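Local structure of putative hyaluronoglucosaminidase (Clostridium perfringens, 6PWI) at residues E501-L506 with S621-D626. The protein probably acts as a hexosaminidase of glycoside hydrolase family 84, this chain holding the barrel domain together with flanking domains of a longer secreted protein. Sequence-based numbering, arbitrary orientation.
Sequences EFTRRL and SKIIGD
Leu506, on helix 496-507, and Ile623, in the last turn of helix 613-623, face each other with their CA atoms 7.8 Å apart, and after Ile623 the chain leaves the helix through a type II beta turn closed by Asp626 N to Ile623 O at 3.0 Å. Here one branched side chain touches two residues about one helical turn apart on a neighbouring helix. Ile623 divides the work between its branches: CG2 lies against the fork of Leu506, 3.7 Å from CD2 and equally near CG, while CD1 reaches the methyl CG2 of Thr503 at 4.1 Å, the two side chains crossing at about a right angle. With CG anti to the backbone N (chi1 -176°), Leu506 extends its branched end to meet CG2 of Ile623. Thr503 is split by polarity: chi1 of -58° sets CG2 anti to its own N and facing the isoleucine, while OG1 bonds to the carbonyl O of Ile499 one turn earlier. Phe502 and Leu506 continue the apolar seam onto Leu620 of helix 613-623, and Leu506 also meets Ala567 of helix 540-572. Charge is kept to another side of helix 496-507, where Arg504 NH1 and Glu501 OE2 form a salt bridge at 2.8 Å whose hydrogen bond is bent and weak, and Arg504 NE and NH2 form salt bridges to Glu508 and Glu510. The contact thus joins the final helix to the helical region that follows the catalytic barrel. Its methyl and methine groups imply cohesion by dispersion and apolar burial, with a polar link added just beyond by Asn627 ND2 to Leu506 O.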
ATOM      1  N   GLU A 501      23.546 -24.341   6.110  1.00 30.30           N
ATOM      2  CA  GLU A 501      24.198 -25.578   5.715  1.00 28.23           C
ATOM      3  C   GLU A 501      25.679 -25.337   5.422  1.00 28.46           C
ATOM      4  O   GLU A 501      26.530 -26.109   5.862  1.00 29.47           O
ATOM      5  CB  GLU A 501      23.486 -26.236   4.536  1.00 28.31           C
ATOM      6  CG  GLU A 501      23.996 -27.636   4.253  1.00 29.73           C
ATOM      7  CD  GLU A 501      24.168 -28.556   5.459  1.00 31.10           C
ATOM      8  OE1 GLU A 501      23.583 -28.278   6.529  1.00 30.77           O
ATOM      9  OE2 GLU A 501      24.885 -29.566   5.327  1.00 31.79           O
ATOM     10  N   PHE A 502      25.991 -24.267   4.682  1.00 26.66           N
ATOM     11  CA  PHE A 502      27.388 -23.972   4.409  1.00 25.87           C
ATOM     12  C   PHE A 502      28.137 -23.763   5.725  1.00 27.45           C
ATOM     13  O   PHE A 502      29.258 -24.235   5.886  1.00 29.82           O
ATOM     14  CB  PHE A 502      27.554 -22.801   3.436  1.00 23.46           C
ATOM     15  CG  PHE A 502      28.980 -22.569   3.009  1.00 21.62           C
ATOM     16  CD1 PHE A 502      29.491 -23.192   1.877  1.00 20.98           C
ATOM     17  CD2 PHE A 502      29.823 -21.760   3.758  1.00 20.84           C
ATOM     18  CE1 PHE A 502      30.813 -23.009   1.498  1.00 20.04           C
ATOM     19  CE2 PHE A 502      31.146 -21.577   3.380  1.00 20.94           C
ATOM     20  CZ  PHE A 502      31.637 -22.200   2.251  1.00 20.57           C
ATOM     21  N   THR A 503      27.498 -23.082   6.680  1.00 26.99           N
ATOM     22  CA  THR A 503      28.152 -22.764   7.936  1.00 26.66           C
ATOM     23  C   THR A 503      28.443 -24.042   8.718  1.00 26.91           C
ATOM     24  O   THR A 503      29.544 -24.198   9.233  1.00 27.13           O
ATOM     25  CB  THR A 503      27.369 -21.713   8.734  1.00 26.12           C
ATOM     26  OG1 THR A 503      27.256 -20.572   7.882  1.00 25.75           O
ATOM     27  CG2 THR A 503      28.049 -21.319  10.028  1.00 23.77           C
ATOM     28  N   ARG A 504      27.464 -24.951   8.812  1.00 28.12           N
ATOM     29  CA  ARG A 504      27.685 -26.144   9.618  1.00 29.63           C
ATOM     30  C   ARG A 504      28.762 -27.013   8.975  1.00 29.57           C
ATOM     31  O   ARG A 504      29.676 -27.457   9.661  1.00 29.68           O
ATOM     32  CB  ARG A 504      26.392 -26.868  10.007  1.00 29.17           C
ATOM     33  CG  ARG A 504      25.731 -27.625   8.871  1.00 31.35           C
ATOM     34  CD  ARG A 504      24.942 -28.821   9.380  1.00 31.98           C
ATOM     35  NE  ARG A 504      25.821 -29.928   9.705  1.00 32.43           N
ATOM     36  CZ  ARG A 504      26.403 -30.733   8.818  1.00 31.67           C
ATOM     37  NH1 ARG A 504      26.215 -30.570   7.519  1.00 29.08           N
ATOM     38  NH2 ARG A 504      27.188 -31.702   9.244  1.00 33.13           N
ATOM     39  N   ARG A 505      28.688 -27.186   7.651  1.00 29.51           N
ATOM     40  CA  ARG A 505      29.688 -27.967   6.941  1.00 30.36           C
ATOM     41  C   ARG A 505      31.087 -27.439   7.257  1.00 30.72           C
ATOM     42  O   ARG A 505      31.983 -28.209   7.586  1.00 31.74           O
ATOM     43  CB  ARG A 505      29.419 -27.995   5.435  1.00 29.32           C
ATOM     44  CG  ARG A 505      28.184 -28.791   5.043  1.00 29.28           C
ATOM     45  CD  ARG A 505      28.137 -28.951   3.537  1.00 29.64           C
ATOM     46  NE  ARG A 505      29.217 -29.847   3.172  1.00 30.86           N
ATOM     47  CZ  ARG A 505      29.072 -31.139   2.910  1.00 30.60           C
ATOM     48  NH1 ARG A 505      30.129 -31.872   2.603  1.00 30.54           N
ATOM     49  NH2 ARG A 505      27.873 -31.688   2.944  1.00 29.59           N
ATOM     50  N   LEU A 506      31.256 -26.118   7.171  1.00 31.24           N
ATOM     51  CA  LEU A 506      32.555 -25.501   7.369  1.00 31.72           C
ATOM     52  C   LEU A 506      33.002 -25.704   8.812  1.00 33.13           C
ATOM     53  O   LEU A 506      34.156 -26.049   9.055  1.00 33.80           O
ATOM     54  CB  LEU A 506      32.459 -24.015   7.016  1.00 30.94           C
ATOM     55  CG  LEU A 506      33.765 -23.222   7.069  1.00 31.54           C
ATOM     56  CD1 LEU A 506      34.766 -23.720   6.028  1.00 30.49           C
ATOM     57  CD2 LEU A 506      33.480 -21.741   6.863  1.00 31.65           C
ATOM     58  N   SER A 621      34.163 -15.011   8.799  1.00 27.60           N
ATOM     59  CA  SER A 621      35.424 -14.347   9.082  1.00 28.03           C
ATOM     60  C   SER A 621      36.020 -14.851  10.395  1.00 28.55           C
ATOM     61  O   SER A 621      37.233 -14.779  10.578  1.00 28.25           O
ATOM     62  CB  SER A 621      35.307 -12.843   9.024  1.00 27.70           C
ATOM     63  OG  SER A 621      34.790 -12.331  10.240  1.00 28.43           O
ATOM     64  N   LYS A 622      35.165 -15.370  11.288  1.00 29.60           N
ATOM     65  CA  LYS A 622      35.590 -15.950  12.556  1.00 29.96           C
ATOM     66  C   LYS A 622      36.074 -17.386  12.359  1.00 29.49           C
ATOM     67  O   LYS A 622      37.002 -17.823  13.028  1.00 32.28           O
ATOM     68  CB  LYS A 622      34.445 -15.967  13.570  1.00 32.03           C
ATOM     69  CG  LYS A 622      34.269 -14.697  14.387  1.00 37.54           C
ATOM     70  CD  LYS A 622      32.974 -14.694  15.190  1.00 43.55           C
ATOM     71  CE  LYS A 622      32.390 -13.306  15.391  1.00 45.72           C
ATOM     72  NZ  LYS A 622      30.906 -13.321  15.343  1.00 48.41           N
ATOM     73  N   ILE A 623      35.428 -18.130  11.459  1.00 27.89           N
ATOM     74  CA  ILE A 623      35.724 -19.541  11.294  1.00 26.73           C
ATOM     75  C   ILE A 623      36.990 -19.700  10.457  1.00 28.56           C
ATOM     76  O   ILE A 623      37.870 -20.476  10.813  1.00 30.36           O
ATOM     77  CB  ILE A 623      34.522 -20.305  10.703  1.00 24.96           C
ATOM     78  CG1 ILE A 623      33.350 -20.354  11.687  1.00 24.36           C
ATOM     79  CG2 ILE A 623      34.934 -21.698  10.253  1.00 23.59           C
ATOM     80  CD1 ILE A 623      32.019 -20.712  11.054  1.00 23.07           C
ATOM     81  N   ILE A 624      37.083 -18.978   9.337  1.00 29.81           N
ATOM     82  CA  ILE A 624      38.232 -19.140   8.464  1.00 30.71           C
ATOM     83  C   ILE A 624      39.483 -18.752   9.249  1.00 34.06           C
ATOM     84  O   ILE A 624      39.534 -17.687   9.861  1.00 36.13           O
ATOM     85  CB  ILE A 624      38.066 -18.326   7.169  1.00 29.40           C
ATOM     86  CG1 ILE A 624      36.868 -18.823   6.354  1.00 29.51           C
ATOM     87  CG2 ILE A 624      39.350 -18.340   6.349  1.00 29.12           C
ATOM     88  CD1 ILE A 624      36.381 -17.842   5.310  1.00 29.50           C
ATOM     89  N   GLY A 625      40.465 -19.657   9.276  1.00 36.02           N
ATOM     90  CA  GLY A 625      41.726 -19.365   9.937  1.00 40.38           C
ATOM     91  C   GLY A 625      41.727 -19.727  11.422  1.00 43.29           C
ATOM     92  O   GLY A 625      42.776 -19.705  12.058  1.00 43.46           O
ATOM     93  N   ASP A 626      40.551 -20.039  11.971  1.00 46.87           N
ATOM     94  CA  ASP A 626      40.445 -20.587  13.314  1.00 52.46           C
ATOM     95  C   ASP A 626      39.704 -21.918  13.216  1.00 55.80           C
ATOM     96  O   ASP A 626      38.740 -22.161  13.941  1.00 54.51           O
ATOM     97  CB  ASP A 626      39.778 -19.580  14.258  1.00 56.47           C
ATOM     98  CG  ASP A 626      40.190 -19.680  15.719  1.00 59.47           C
ATOM     99  OD1 ASP A 626      40.107 -18.642  16.414  1.00 61.44           O
ATOM    100  OD2 ASP A 626      40.576 -20.787  16.163  1.00 60.44           O
TER